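Local coordinates for protein proteasome accessory factor B/C (PafBC) (Paenarthrobacter aurescens, PDB 6SJ9) that is a WYL domain-containing transcriptional regulator of the bacterial DNA damage response that probably binds DNA through its winged helix-turn-helix domains, at residues 502-507 and 560-565; 508-513 and 553-558; 520-525 and 536-541. All coordinates share one frame; numbering follows the deposited sequence.

Contact 1 of 3, residues 502-507 and 560-565; sequences GRQLRL and NGRAVS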
ATOM      1  N   GLY A 502      12.135  32.334   4.214  1.00 36.48           N
ATOM      2  CA  GLY A 502      13.099  31.956   3.189  1.00 33.14           C
ATOM      3  C   GLY A 502      14.515  31.734   3.728  1.00 34.62           C
ATOM      4  O   GLY A 502      15.483  32.031   3.028  1.00 37.19           O
ATOM      5  N   ARG A 503      14.659  31.251   4.968  1.00 35.56           N
ATOM      6  CA  ARG A 503      15.982  31.098   5.610  1.00 38.83           C
ATOM      7  C   ARG A 503      16.461  29.650   5.613  1.00 38.92           C
ATOM      8  O   ARG A 503      15.731  28.735   6.025  1.00 37.14           O
ATOM      9  CB  ARG A 503      15.984  31.569   7.082  1.00 34.06           C
ATOM     10  CG  ARG A 503      15.480  32.996   7.289  1.00 35.58           C
ATOM     11  CD  ARG A 503      15.571  33.439   8.762  1.00 37.31           C
ATOM     12  NE  ARG A 503      14.911  34.729   8.849  1.00 38.82           N
ATOM     13  CZ  ARG A 503      15.479  35.897   8.517  1.00 41.60           C
ATOM     14  NH1 ARG A 503      16.767  35.969   8.115  1.00 34.59           N
ATOM     15  NH2 ARG A 503      14.738  37.002   8.557  1.00 41.12           N
ATOM     16  N   GLN A 504      17.733  29.488   5.313  1.00 36.32           N
ATOM     17  CA  GLN A 504      18.393  28.207   5.500  1.00 39.15           C
ATOM     18  C   GLN A 504      18.628  27.931   6.992  1.00 40.80           C
ATOM     19  O   GLN A 504      18.795  28.848   7.808  1.00 41.36           O
ATOM     20  CB  GLN A 504      19.722  28.217   4.741  1.00 41.18           C
ATOM     21  CG  GLN A 504      19.981  26.979   4.016  1.00 46.24           C
ATOM     22  CD  GLN A 504      21.266  27.004   3.219  1.00 44.91           C
ATOM     23  OE1 GLN A 504      22.322  27.175   3.769  1.00 44.56           O
ATOM     24  NE2 GLN A 504      21.161  26.821   1.909  1.00 44.45           N
ATOM     25  N   LEU A 505      18.660  26.648   7.350  1.00 37.64           N
ATOM     26  CA  LEU A 505      18.879  26.238   8.733  1.00 39.48           C
ATOM     27  C   LEU A 505      20.084  25.320   8.823  1.00 35.31           C
ATOM     28  O   LEU A 505      20.292  24.455   7.976  1.00 38.62           O
ATOM     29  CB  LEU A 505      17.643  25.508   9.315  1.00 37.33           C
ATOM     30  CG  LEU A 505      16.387  26.387   9.491  1.00 35.91           C
ATOM     31  CD1 LEU A 505      15.167  25.581   9.899  1.00 34.90           C
ATOM     32  CD2 LEU A 505      16.653  27.376  10.660  1.00 33.00           C
ATOM     33  N   ARG A 506      20.844  25.500   9.873  1.00 35.84           N
ATOM     34  CA  ARG A 506      21.813  24.516  10.310  1.00 32.50           C
ATOM     35  C   ARG A 506      21.102  23.545  11.246  1.00 34.94           C
ATOM     36  O   ARG A 506      20.651  23.950  12.312  1.00 39.37           O
ATOM     37  CB  ARG A 506      22.951  25.169  11.083  1.00 33.44           C
ATOM     38  CG  ARG A 506      24.104  24.213  11.449  1.00 58.99           C
ATOM     39  CD  ARG A 506      24.806  23.713  10.218  1.00 61.17           C
ATOM     40  NE  ARG A 506      26.098  23.076  10.514  1.00 63.49           N
ATOM     41  CZ  ARG A 506      26.814  22.427   9.609  1.00 56.70           C
ATOM     42  NH1 ARG A 506      26.360  22.350   8.361  1.00 48.55           N
ATOM     43  NH2 ARG A 506      27.973  21.864   9.954  1.00 62.08           N
ATOM     44  N   LEU A 507      21.055  22.275  10.861  1.00 35.45           N
ATOM     45  CA  LEU A 507      20.339  21.235  11.583  1.00 36.60           C
ATOM     46  C   LEU A 507      21.341  20.261  12.192  1.00 37.80           C
ATOM     47  O   LEU A 507      22.278  19.796  11.515  1.00 38.89           O
ATOM     48  CB  LEU A 507      19.386  20.489  10.644  1.00 36.60           C
ATOM     49  CG  LEU A 507      18.917  19.140  11.159  1.00 35.27           C
ATOM     50  CD1 LEU A 507      17.980  19.308  12.400  1.00 35.15           C
ATOM     51  CD2 LEU A 507      18.237  18.415   9.962  1.00 34.85           C
ATOM     52  N   ASN A 560      21.561  29.972   9.562  1.00 38.76           N
ATOM     53  CA  ASN A 560      22.984  30.114   9.240  1.00 43.02           C
ATOM     54  C   ASN A 560      23.228  31.370   8.429  1.00 42.54           C
ATOM     55  O   ASN A 560      24.291  31.522   7.818  1.00 37.61           O
ATOM     56  CB  ASN A 560      23.521  28.898   8.485  1.00 44.08           C
ATOM     57  CG  ASN A 560      22.826  28.701   7.132  1.00 41.25           C
ATOM     58  OD1 ASN A 560      22.047  29.541   6.693  1.00 37.76           O
ATOM     59  ND2 ASN A 560      23.200  27.635   6.430  1.00 39.42           N
ATOM     60  N   GLY A 561      22.219  32.221   8.332  1.00 41.72           N
ATOM     61  CA  GLY A 561      22.372  33.510   7.726  1.00 38.62           C
ATOM     62  C   GLY A 561      22.120  33.502   6.252  1.00 39.44           C
ATOM     63  O   GLY A 561      22.041  34.589   5.655  1.00 41.74           O
ATOM     64  N   ARG A 562      22.003  32.326   5.635  1.00 31.61           N
ATOM     65  CA  ARG A 562      21.828  32.286   4.185  1.00 35.67           C
ATOM     66  C   ARG A 562      20.353  32.096   3.828  1.00 37.55           C
ATOM     67  O   ARG A 562      19.608  31.473   4.582  1.00 36.67           O
ATOM     68  CB  ARG A 562      22.713  31.209   3.563  1.00 38.11           C
ATOM     69  CG  ARG A 562      24.192  31.576   3.850  1.00 44.76           C
ATOM     70  CD  ARG A 562      25.067  30.409   4.152  1.00 51.25           C
ATOM     71  NE  ARG A 562      26.487  30.836   4.030  1.00 60.72           N
ATOM     72  CZ  ARG A 562      27.163  31.588   4.921  1.00 52.07           C
ATOM     73  NH1 ARG A 562      26.585  32.091   6.030  1.00 49.74           N
ATOM     74  NH2 ARG A 562      28.409  31.880   4.672  1.00 46.60           N
ATOM     75  N   ALA A 563      19.970  32.573   2.634  1.00 35.16           N
ATOM     76  CA  ALA A 563      18.662  32.294   2.066  1.00 39.01           C
ATOM     77  C   ALA A 563      18.590  30.869   1.546  1.00 38.40           C
ATOM     78  O   ALA A 563      19.590  30.307   1.092  1.00 35.90           O
ATOM     79  CB  ALA A 563      18.371  33.221   0.857  1.00 36.86           C
ATOM     80  N   VAL A 564      17.364  30.318   1.542  1.00 35.96           N
ATOM     81  CA  VAL A 564      17.178  28.977   1.013  1.00 38.23           C
ATOM     82  C   VAL A 564      17.753  28.948  -0.401  1.00 43.02           C
ATOM     83  O   VAL A 564      17.712  29.938  -1.138  1.00 42.54           O
ATOM     84  CB  VAL A 564      15.702  28.539   1.041  1.00 39.85           C
ATOM     85  CG1 VAL A 564      15.240  28.363   2.468  1.00 38.64           C
ATOM     86  CG2 VAL A 564      14.788  29.546   0.258  1.00 38.37           C
ATOM     87  N   SER A 565      18.427  27.853  -0.721  1.00 48.73           N
ATOM     88  CA  SER A 565      19.160  27.784  -1.982  1.00 53.04           C
ATOM     89  C   SER A 565      18.215  27.595  -3.156  1.00 57.46           C
ATOM     90  O   SER A 565      18.571  27.915  -4.291  1.00 59.20           O
ATOM     91  CB  SER A 565      20.165  26.639  -1.941  1.00 48.60           C
ATOM     92  OG  SER A 565      19.406  25.442  -2.082  1.00 47.06           O
TER
HETATM   93  O   HOH W   1      19.475  31.454   7.313  1.00 36.53           O

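Contact 2 of 3, residues 508-513 and 553-558; sequences RYFSLQ and RVESLE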
ATOM      1  N   ARG A 508      21.157  19.976  13.463  1.00 34.50           N
ATOM      2  CA  ARG A 508      21.827  18.880  14.159  1.00 40.27           C
ATOM      3  C   ARG A 508      20.776  17.817  14.440  1.00 38.63           C
ATOM      4  O   ARG A 508      19.804  18.079  15.141  1.00 35.25           O
ATOM      5  CB  ARG A 508      22.490  19.358  15.439  1.00 40.96           C
ATOM      6  CG  ARG A 508      23.805  20.124  15.115  1.00 44.46           C
ATOM      7  CD  ARG A 508      24.346  20.621  16.412  1.00 51.81           C
ATOM      8  NE  ARG A 508      25.433  21.533  16.224  1.00 63.59           N
ATOM      9  CZ  ARG A 508      25.827  22.356  17.187  1.00 72.05           C
ATOM     10  NH1 ARG A 508      25.177  22.339  18.355  1.00 72.72           N
ATOM     11  NH2 ARG A 508      26.856  23.179  16.988  1.00 73.57           N
ATOM     12  N   TYR A 509      20.910  16.662  13.812  1.00 40.46           N
ATOM     13  CA  TYR A 509      19.851  15.663  13.797  1.00 43.00           C
ATOM     14  C   TYR A 509      20.373  14.447  14.547  1.00 45.90           C
ATOM     15  O   TYR A 509      21.420  13.931  14.186  1.00 44.96           O
ATOM     16  CB  TYR A 509      19.499  15.314  12.357  1.00 41.08           C
ATOM     17  CG  TYR A 509      18.235  14.513  12.181  1.00 38.85           C
ATOM     18  CD1 TYR A 509      17.011  15.036  12.562  1.00 36.03           C
ATOM     19  CD2 TYR A 509      18.256  13.256  11.569  1.00 40.50           C
ATOM     20  CE1 TYR A 509      15.809  14.337  12.390  1.00 34.18           C
ATOM     21  CE2 TYR A 509      17.041  12.520  11.414  1.00 43.09           C
ATOM     22  CZ  TYR A 509      15.829  13.079  11.827  1.00 38.61           C
ATOM     23  OH  TYR A 509      14.612  12.424  11.638  1.00 43.71           O
ATOM     24  N   PHE A 510      19.648  14.003  15.589  1.00 47.78           N
ATOM     25  CA  PHE A 510      20.018  12.793  16.327  1.00 49.22           C
ATOM     26  C   PHE A 510      19.985  11.555  15.430  1.00 45.27           C
ATOM     27  O   PHE A 510      19.111  11.394  14.591  1.00 43.61           O
ATOM     28  CB  PHE A 510      19.066  12.540  17.502  1.00 44.32           C
ATOM     29  CG  PHE A 510      19.311  13.412  18.689  1.00 45.39           C
ATOM     30  CD1 PHE A 510      20.483  13.346  19.378  1.00 47.79           C
ATOM     31  CD2 PHE A 510      18.305  14.269  19.136  1.00 47.92           C
ATOM     32  CE1 PHE A 510      20.701  14.148  20.452  1.00 51.43           C
ATOM     33  CE2 PHE A 510      18.491  15.047  20.213  1.00 50.89           C
ATOM     34  CZ  PHE A 510      19.702  14.994  20.878  1.00 54.71           C
ATOM     35  N   SER A 511      20.942  10.671  15.627  1.00 47.18           N
ATOM     36  CA  SER A 511      20.858   9.345  15.049  1.00 53.40           C
ATOM     37  C   SER A 511      19.733   8.547  15.723  1.00 56.50           C
ATOM     38  O   SER A 511      19.143   8.968  16.722  1.00 53.63           O
ATOM     39  CB  SER A 511      22.174   8.619  15.233  1.00 51.59           C
ATOM     40  OG  SER A 511      22.308   8.450  16.638  1.00 55.63           O
ATOM     41  N   LEU A 512      19.450   7.362  15.181  1.00 60.56           N
ATOM     42  CA  LEU A 512      18.350   6.567  15.727  1.00 62.04           C
ATOM     43  C   LEU A 512      18.515   6.325  17.228  1.00 58.67           C
ATOM     44  O   LEU A 512      17.592   6.580  18.006  1.00 54.92           O
ATOM     45  CB  LEU A 512      18.236   5.238  14.976  1.00 63.64           C
ATOM     46  CG  LEU A 512      17.050   4.339  15.351  1.00 64.52           C
ATOM     47  CD1 LEU A 512      15.732   5.135  15.438  1.00 61.21           C
ATOM     48  CD2 LEU A 512      16.916   3.234  14.311  1.00 66.57           C
ATOM     49  N   GLN A 513      19.721   5.941  17.663  1.00 61.12           N
ATOM     50  CA  GLN A 513      20.013   5.708  19.078  1.00 65.74           C
ATOM     51  C   GLN A 513      20.144   6.976  19.922  1.00 63.57           C
ATOM     52  O   GLN A 513      20.254   6.857  21.160  1.00 60.19           O
ATOM     53  CB  GLN A 513      21.302   4.885  19.209  1.00 73.16           C
ATOM     54  CG  GLN A 513      21.142   3.490  18.651  1.00 81.16           C
ATOM     55  CD  GLN A 513      20.033   2.698  19.342  1.00 87.24           C
ATOM     56  OE1 GLN A 513      19.866   2.770  20.564  1.00 90.98           O
ATOM     57  NE2 GLN A 513      19.235   1.979  18.547  1.00 87.61           N
ATOM     58  N   ARG A 553      13.389  14.302  16.436  1.00 43.59           N
ATOM     59  CA  ARG A 553      14.804  13.932  16.399  1.00 47.63           C
ATOM     60  C   ARG A 553      15.723  15.122  16.191  1.00 44.36           C
ATOM     61  O   ARG A 553      16.931  14.938  16.090  1.00 42.91           O
ATOM     62  CB  ARG A 553      15.077  12.831  15.358  1.00 46.45           C
ATOM     63  CG  ARG A 553      14.558  11.542  15.960  1.00 51.04           C
ATOM     64  CD  ARG A 553      15.099  10.256  15.425  1.00 57.50           C
ATOM     65  NE  ARG A 553      16.377  10.281  14.714  1.00 57.08           N
ATOM     66  CZ  ARG A 553      16.655   9.350  13.812  1.00 52.84           C
ATOM     67  NH1 ARG A 553      15.745   8.404  13.593  1.00 50.65           N
ATOM     68  NH2 ARG A 553      17.787   9.345  13.143  1.00 49.07           N
ATOM     69  N   VAL A 554      15.184  16.335  16.162  1.00 42.01           N
ATOM     70  CA  VAL A 554      16.028  17.504  16.053  1.00 41.79           C
ATOM     71  C   VAL A 554      16.761  17.714  17.359  1.00 46.48           C
ATOM     72  O   VAL A 554      16.134  17.859  18.412  1.00 48.25           O
ATOM     73  CB  VAL A 554      15.178  18.729  15.696  1.00 42.23           C
ATOM     74  CG1 VAL A 554      16.000  20.020  15.856  1.00 42.28           C
ATOM     75  CG2 VAL A 554      14.684  18.570  14.278  1.00 40.56           C
ATOM     76  N   GLU A 555      18.084  17.824  17.290  1.00 51.55           N
ATOM     77  CA  GLU A 555      18.796  18.265  18.487  1.00 54.73           C
ATOM     78  C   GLU A 555      18.839  19.778  18.545  1.00 51.90           C
ATOM     79  O   GLU A 555      18.566  20.358  19.593  1.00 51.44           O
ATOM     80  CB  GLU A 555      20.215  17.720  18.552  1.00 58.02           C
ATOM     81  CG  GLU A 555      20.821  17.835  19.949  1.00 65.28           C
ATOM     82  CD  GLU A 555      21.745  19.024  20.106  1.00 73.08           C
ATOM     83  OE1 GLU A 555      21.785  19.594  21.220  1.00 78.48           O
ATOM     84  OE2 GLU A 555      22.451  19.381  19.132  1.00 74.82           O
ATOM     85  N   SER A 556      19.102  20.439  17.424  1.00 46.85           N
ATOM     86  CA  SER A 556      18.958  21.887  17.437  1.00 47.53           C
ATOM     87  C   SER A 556      18.858  22.355  16.000  1.00 46.27           C
ATOM     88  O   SER A 556      19.325  21.682  15.071  1.00 43.50           O
ATOM     89  CB  SER A 556      20.132  22.568  18.167  1.00 49.94           C
ATOM     90  OG  SER A 556      21.283  22.437  17.385  1.00 50.01           O
ATOM     91  N   LEU A 557      18.236  23.523  15.832  1.00 47.14           N
ATOM     92  CA  LEU A 557      18.092  24.171  14.530  1.00 48.86           C
ATOM     93  C   LEU A 557      18.382  25.634  14.731  1.00 51.00           C
ATOM     94  O   LEU A 557      17.789  26.241  15.631  1.00 50.45           O
ATOM     95  CB  LEU A 557      16.668  24.051  14.012  1.00 49.70           C
ATOM     96  CG  LEU A 557      16.252  22.724  13.450  1.00 50.24           C
ATOM     97  CD1 LEU A 557      14.757  22.699  13.431  1.00 53.79           C
ATOM     98  CD2 LEU A 557      16.763  22.680  12.057  1.00 49.86           C
ATOM     99  N   GLU A 558      19.247  26.206  13.876  1.00 45.50           N
ATOM    100  CA  GLU A 558      19.631  27.590  13.921  1.00 46.24           C
ATOM    101  C   GLU A 558      19.761  28.091  12.487  1.00 45.31           C
ATOM    102  O   GLU A 558      20.444  27.460  11.659  1.00 40.77           O
ATOM    103  CB  GLU A 558      20.971  27.855  14.642  1.00 52.72           C
ATOM    104  CG  GLU A 558      21.288  26.971  15.820  1.00 70.80           C
ATOM    105  CD  GLU A 558      20.670  27.465  17.135  1.00 83.68           C
ATOM    106  OE1 GLU A 558      19.928  28.481  17.103  1.00 88.50           O
ATOM    107  OE2 GLU A 558      20.929  26.834  18.201  1.00 86.49           O
TER

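Contact 3 of 3, residues 520-525 and 536-541; sequences RDVDPL and FEAYCH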
ATOM      1  N   ARG A 520      24.130  19.421   9.361  1.00 41.49           N
ATOM      2  CA  ARG A 520      23.904  19.681   7.958  1.00 39.74           C
ATOM      3  C   ARG A 520      23.092  20.951   7.780  1.00 36.93           C
ATOM      4  O   ARG A 520      22.264  21.288   8.629  1.00 35.68           O
ATOM      5  CB  ARG A 520      23.152  18.534   7.305  1.00 40.27           C
ATOM      6  CG  ARG A 520      21.893  18.211   8.120  1.00 44.76           C
ATOM      7  CD  ARG A 520      21.231  17.057   7.462  1.00 45.49           C
ATOM      8  NE  ARG A 520      21.449  15.840   8.146  1.00 41.94           N
ATOM      9  CZ  ARG A 520      21.154  14.642   7.650  1.00 41.34           C
ATOM     10  NH1 ARG A 520      21.321  13.606   8.428  1.00 43.45           N
ATOM     11  NH2 ARG A 520      20.716  14.469   6.408  1.00 41.07           N
ATOM     12  N   ASP A 521      23.335  21.626   6.652  1.00 35.03           N
ATOM     13  CA  ASP A 521      22.553  22.773   6.201  1.00 33.80           C
ATOM     14  C   ASP A 521      21.357  22.269   5.415  1.00 35.03           C
ATOM     15  O   ASP A 521      21.517  21.409   4.547  1.00 35.00           O
ATOM     16  CB  ASP A 521      23.409  23.692   5.304  1.00 36.00           C
ATOM     17  CG  ASP A 521      24.512  24.421   6.115  1.00 36.30           C
ATOM     18  OD1 ASP A 521      24.286  24.822   7.288  1.00 37.44           O
ATOM     19  OD2 ASP A 521      25.595  24.547   5.578  1.00 40.84           O
ATOM     20  N   VAL A 522      20.160  22.765   5.738  1.00 34.64           N
ATOM     21  CA  VAL A 522      18.939  22.371   5.035  1.00 36.20           C
ATOM     22  C   VAL A 522      18.107  23.593   4.650  1.00 37.49           C
ATOM     23  O   VAL A 522      18.081  24.605   5.358  1.00 37.25           O
ATOM     24  CB  VAL A 522      18.075  21.391   5.862  1.00 34.53           C
ATOM     25  CG1 VAL A 522      18.911  20.309   6.329  1.00 31.61           C
ATOM     26  CG2 VAL A 522      17.460  22.076   7.090  1.00 34.24           C
ATOM     27  N   ASP A 523      17.408  23.472   3.517  1.00 35.13           N
ATOM     28  CA  ASP A 523      16.385  24.418   3.105  1.00 34.44           C
ATOM     29  C   ASP A 523      15.074  23.833   3.579  1.00 31.68           C
ATOM     30  O   ASP A 523      14.576  22.880   2.965  1.00 38.12           O
ATOM     31  CB  ASP A 523      16.354  24.614   1.581  1.00 33.78           C
ATOM     32  CG  ASP A 523      17.684  25.117   1.007  1.00 38.06           C
ATOM     33  OD1 ASP A 523      18.367  25.970   1.637  1.00 38.75           O
ATOM     34  OD2 ASP A 523      17.999  24.717  -0.138  1.00 42.35           O
ATOM     35  N   PRO A 524      14.487  24.334   4.658  1.00 34.74           N
ATOM     36  CA  PRO A 524      13.179  23.818   5.098  1.00 37.40           C
ATOM     37  C   PRO A 524      12.103  24.121   4.066  1.00 39.26           C
ATOM     38  O   PRO A 524      12.020  25.225   3.536  1.00 39.34           O
ATOM     39  CB  PRO A 524      12.914  24.557   6.412  1.00 33.85           C
ATOM     40  CG  PRO A 524      13.715  25.799   6.298  1.00 34.94           C
ATOM     41  CD  PRO A 524      14.980  25.429   5.521  1.00 31.32           C
ATOM     42  N   LEU A 525      11.256  23.131   3.813  1.00 39.06           N
ATOM     43  CA  LEU A 525      10.202  23.257   2.806  1.00 40.67           C
ATOM     44  C   LEU A 525       8.791  23.171   3.372  1.00 37.91           C
ATOM     45  O   LEU A 525       7.985  24.068   3.107  1.00 36.46           O
ATOM     46  CB  LEU A 525      10.383  22.146   1.748  1.00 37.51           C
ATOM     47  CG  LEU A 525      11.741  22.195   1.003  1.00 40.40           C
ATOM     48  CD1 LEU A 525      11.925  21.071   0.004  1.00 38.92           C
ATOM     49  CD2 LEU A 525      11.936  23.545   0.243  1.00 40.25           C
ATOM     50  N   PHE A 536       9.394  17.372   9.049  1.00 37.90           N
ATOM     51  CA  PHE A 536       9.582  18.473   8.112  1.00 38.02           C
ATOM     52  C   PHE A 536      10.371  17.973   6.913  1.00 37.85           C
ATOM     53  O   PHE A 536      11.378  17.274   7.055  1.00 37.02           O
ATOM     54  CB  PHE A 536      10.237  19.710   8.716  1.00 37.58           C
ATOM     55  CG  PHE A 536      11.612  19.493   9.267  1.00 41.75           C
ATOM     56  CD1 PHE A 536      11.810  18.824  10.469  1.00 48.20           C
ATOM     57  CD2 PHE A 536      12.686  20.078   8.652  1.00 40.09           C
ATOM     58  CE1 PHE A 536      13.071  18.660  10.988  1.00 47.97           C
ATOM     59  CE2 PHE A 536      13.950  19.933   9.175  1.00 44.20           C
ATOM     60  CZ  PHE A 536      14.142  19.230  10.332  1.00 47.02           C
ATOM     61  N   GLU A 537       9.881  18.315   5.754  1.00 33.11           N
ATOM     62  CA  GLU A 537      10.555  18.088   4.493  1.00 36.60           C
ATOM     63  C   GLU A 537      11.554  19.226   4.245  1.00 36.38           C
ATOM     64  O   GLU A 537      11.249  20.407   4.483  1.00 35.68           O
ATOM     65  CB  GLU A 537       9.528  18.060   3.363  1.00 34.41           C
ATOM     66  CG  GLU A 537      10.137  17.790   2.041  1.00 36.06           C
ATOM     67  CD  GLU A 537       9.153  18.145   0.896  1.00 44.54           C
ATOM     68  OE1 GLU A 537       8.930  17.278   0.025  1.00 46.27           O
ATOM     69  OE2 GLU A 537       8.577  19.278   0.884  1.00 44.13           O
ATOM     70  N   ALA A 538      12.764  18.867   3.833  1.00 35.15           N
ATOM     71  CA  ALA A 538      13.814  19.858   3.663  1.00 34.45           C
ATOM     72  C   ALA A 538      14.792  19.383   2.596  1.00 36.22           C
ATOM     73  O   ALA A 538      15.070  18.190   2.470  1.00 39.45           O
ATOM     74  CB  ALA A 538      14.559  20.088   4.976  1.00 33.51           C
ATOM     75  N   TYR A 539      15.329  20.326   1.840  1.00 31.84           N
ATOM     76  CA  TYR A 539      16.427  19.997   0.940  1.00 34.24           C
ATOM     77  C   TYR A 539      17.697  19.933   1.785  1.00 36.87           C
ATOM     78  O   TYR A 539      18.074  20.926   2.404  1.00 36.21           O
ATOM     79  CB  TYR A 539      16.553  21.021  -0.215  1.00 32.50           C
ATOM     80  CG  TYR A 539      17.626  20.542  -1.207  1.00 39.20           C
ATOM     81  CD1 TYR A 539      18.953  20.877  -1.035  1.00 39.00           C
ATOM     82  CD2 TYR A 539      17.299  19.705  -2.275  1.00 45.25           C
ATOM     83  CE1 TYR A 539      19.954  20.413  -1.916  1.00 45.49           C
ATOM     84  CE2 TYR A 539      18.285  19.241  -3.169  1.00 45.74           C
ATOM     85  CZ  TYR A 539      19.613  19.604  -2.976  1.00 49.72           C
ATOM     86  OH  TYR A 539      20.593  19.157  -3.828  1.00 53.55           O
ATOM     87  N   CYS A 540      18.320  18.760   1.856  1.00 34.98           N
ATOM     88  CA  CYS A 540      19.496  18.561   2.680  1.00 37.51           C
ATOM     89  C   CYS A 540      20.749  18.776   1.838  1.00 43.29           C
ATOM     90  O   CYS A 540      20.927  18.109   0.816  1.00 43.36           O
ATOM     91  CB  CYS A 540      19.508  17.175   3.305  1.00 36.52           C
ATOM     92  SG  CYS A 540      21.095  16.832   4.187  1.00 41.48           S
ATOM     93  N   HIS A 541      21.566  19.775   2.193  1.00 42.79           N
ATOM     94  CA  HIS A 541      22.780  19.992   1.416  1.00 46.18           C
ATOM     95  C   HIS A 541      23.837  18.930   1.661  1.00 46.64           C
ATOM     96  O   HIS A 541      24.749  18.829   0.858  1.00 47.96           O
ATOM     97  CB  HIS A 541      23.352  21.404   1.639  1.00 46.36           C
ATOM     98  CG  HIS A 541      22.479  22.425   1.018  1.00 46.84           C
ATOM     99  ND1 HIS A 541      21.446  23.030   1.706  1.00 47.51           N
ATOM    100  CD2 HIS A 541      22.324  22.771  -0.281  1.00 46.95           C
ATOM    101  CE1 HIS A 541      20.765  23.802   0.876  1.00 46.98           C
ATOM    102  NE2 HIS A 541      21.272  23.651  -0.339  1.00 48.13           N
TER

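Contact 1 of 3, residues 502-507 and 560-565
The carbonyl oxygen of Arg562 takes a hydrogen bond from Gln504 N at 2.8 Å, and a water 2.7 Å away lies within bonding distance of both Arg562 O and Gln504 O. Around this point the start of strand 503-510, in the Sm-like sheet of a WYL domain, is met by the short strand 562-563, which follows the corner after the edge strand 554-560; Arg503 and Ala563 are an antiparallel, non-hydrogen-bonded pair. Beyond that pair Val564 N bonds to Gly502 O (2.9 Å), and Val564 CG1 packs against the Arg503 carbonyl. Gly502 itself closes the preceding helix in a Schellman motif.

The side-chain link is amide to amide. Asn560 ND2 donates almost straight to Gln504 OE1 (2.8 Å, 175°), meeting a lone pair in the carbonyl plane, although the two amide planes are turned 61° apart. With its CG lodged between backbone N and carbonyl carbon (chi1 62°), Asn560 can also fold OD1 back onto Arg562 N at 3.0 Å, an Asx turn that carries the chain round the corner at Gly561. Arg562 NH1 braces the same corner by bonding to Asn560 O at 3.0 Å. The other end of the Gln504 amide, NE2, donates to Asp523 OD1. With an alanine here instead of Asn560, Gln504 OE1 is likely to lose its donor and Arg562 N the acceptor that holds the turn, and the corner would be freer to move. One asparagine amide thus serves both halves of the junction, its oxygen shaping the turn and its nitrogen orienting the buried glutamine.

Contact 2 of 3, residues 508-513 and 553-558
Tyr509 crosses Arg553 obliquely, CE1 touching Arg553 CB at 3.4 Å and CE2 lying over one face of the guanidinium, with the two planes only 22° apart. The pair lies just beyond a classic beta bulge between antiparallel strands 503-510 and 554-560 of the Sm-like sheet: Glu555 and Ser556 both face Arg508, and Glu555 N donates to Arg508 O at 2.8 Å while Ser556 N adds a weak bond to it.

Past the bulge, Arg553 turns back on the opposite strand. A bend at chi3 (20°) brings Arg553 NE and NH2 side-on to one atom, Phe510 O, at 3.0 and 2.8 Å. The backbone of Ser511 and Leu512 covers the guanidinium face opposite Tyr509, so the group lies between ring and main chain, its orientation set by the two bonds to Phe510 O; NH1 goes on to a salt bridge with Asp584. Glu555 CB sits over one face of the Phe510 ring in a CH-pi contact, 3.8 Å from its centroid. The Arg508 guanidinium finds its salt bridge with Glu519, whereas Arg508 N bonds to Ser556 O at 3.0 Å.

Contact 3 of 3, residues 520-525 and 536-541
Asp523 and Tyr539 each donate their backbone N to the other's O at 2.9 Å, the hydrogen-bonded pair of a beta hairpin whose strands 517-530 and 533-540 run antiparallel as neighbours in the Sm-like sheet of the WYL domain. Leu525 N continues these main-chain bonds to Glu537 O. In the pairs flanking Asp523, the CA atoms of Val522 and Ala538 make CA-H...O contacts with Tyr539 O and Asp523 O respectively.

Polar bonds that involve side chains gather first round His541. Asp521 O accepts twice from this residue, from His541 N at 2.9 Å and from His541 ND1 at 3.3 Å, the latter approaching high above the carbonyl plane. With CG beside the backbone N (chi1 -70°) and the ring turned, ND1 comes to the same acceptor that the backbone N-H already holds. Next along the ring edge, His541 CE1 abuts Asp523 OD2 at 3.1 Å, carboxylate and imidazole standing 78° apart; these two are joined indirectly, since both OD2 and His541 NE2 hydrogen-bond to Ser565 OG. That shared hydroxyl is likely to fix the rotation of both groups.

Apolar contact fills the face that carries Val522, Pro524, Ala538 and Cys540. Val522 CB meets Ala538 CB at 3.9 Å, and Pro524 rests against Ala498 and Ile499 of helix 489-501.

A mixed contact marks the Leu525 end, where Leu525 CB lies 3.5 Å from Glu537 OE2, the carboxylate being engaged by Arg526. The remaining polar bonds belong to the buried Arg520: it forms a salt bridge through NH1 with Glu583, and Arg520 NH2 donates to the thiol of Cys540, NH2 to SG 3.3 Å at 159°.

How the contacts relate
All three contacts draw on one five-stranded antiparallel sheet of the second WYL domain, contact 1 also using the short strand 562-563 past the corner. Contacts 1 and 2 share strand 503-510, at its start and its end, with centres about 17 Å apart; contact 3 pairs the next two strands, its centre about 9 Å from that of contact 1 and about 13 Å from that of contact 2. Along the chain they are nested: contact 3 lies inside the loop closed by contact 2, which lies inside that closed by contact 1. It is a worked example of how the last strand of a small Sm-like sheet returns to pair with the first, with the hairpin lying between them in sequence.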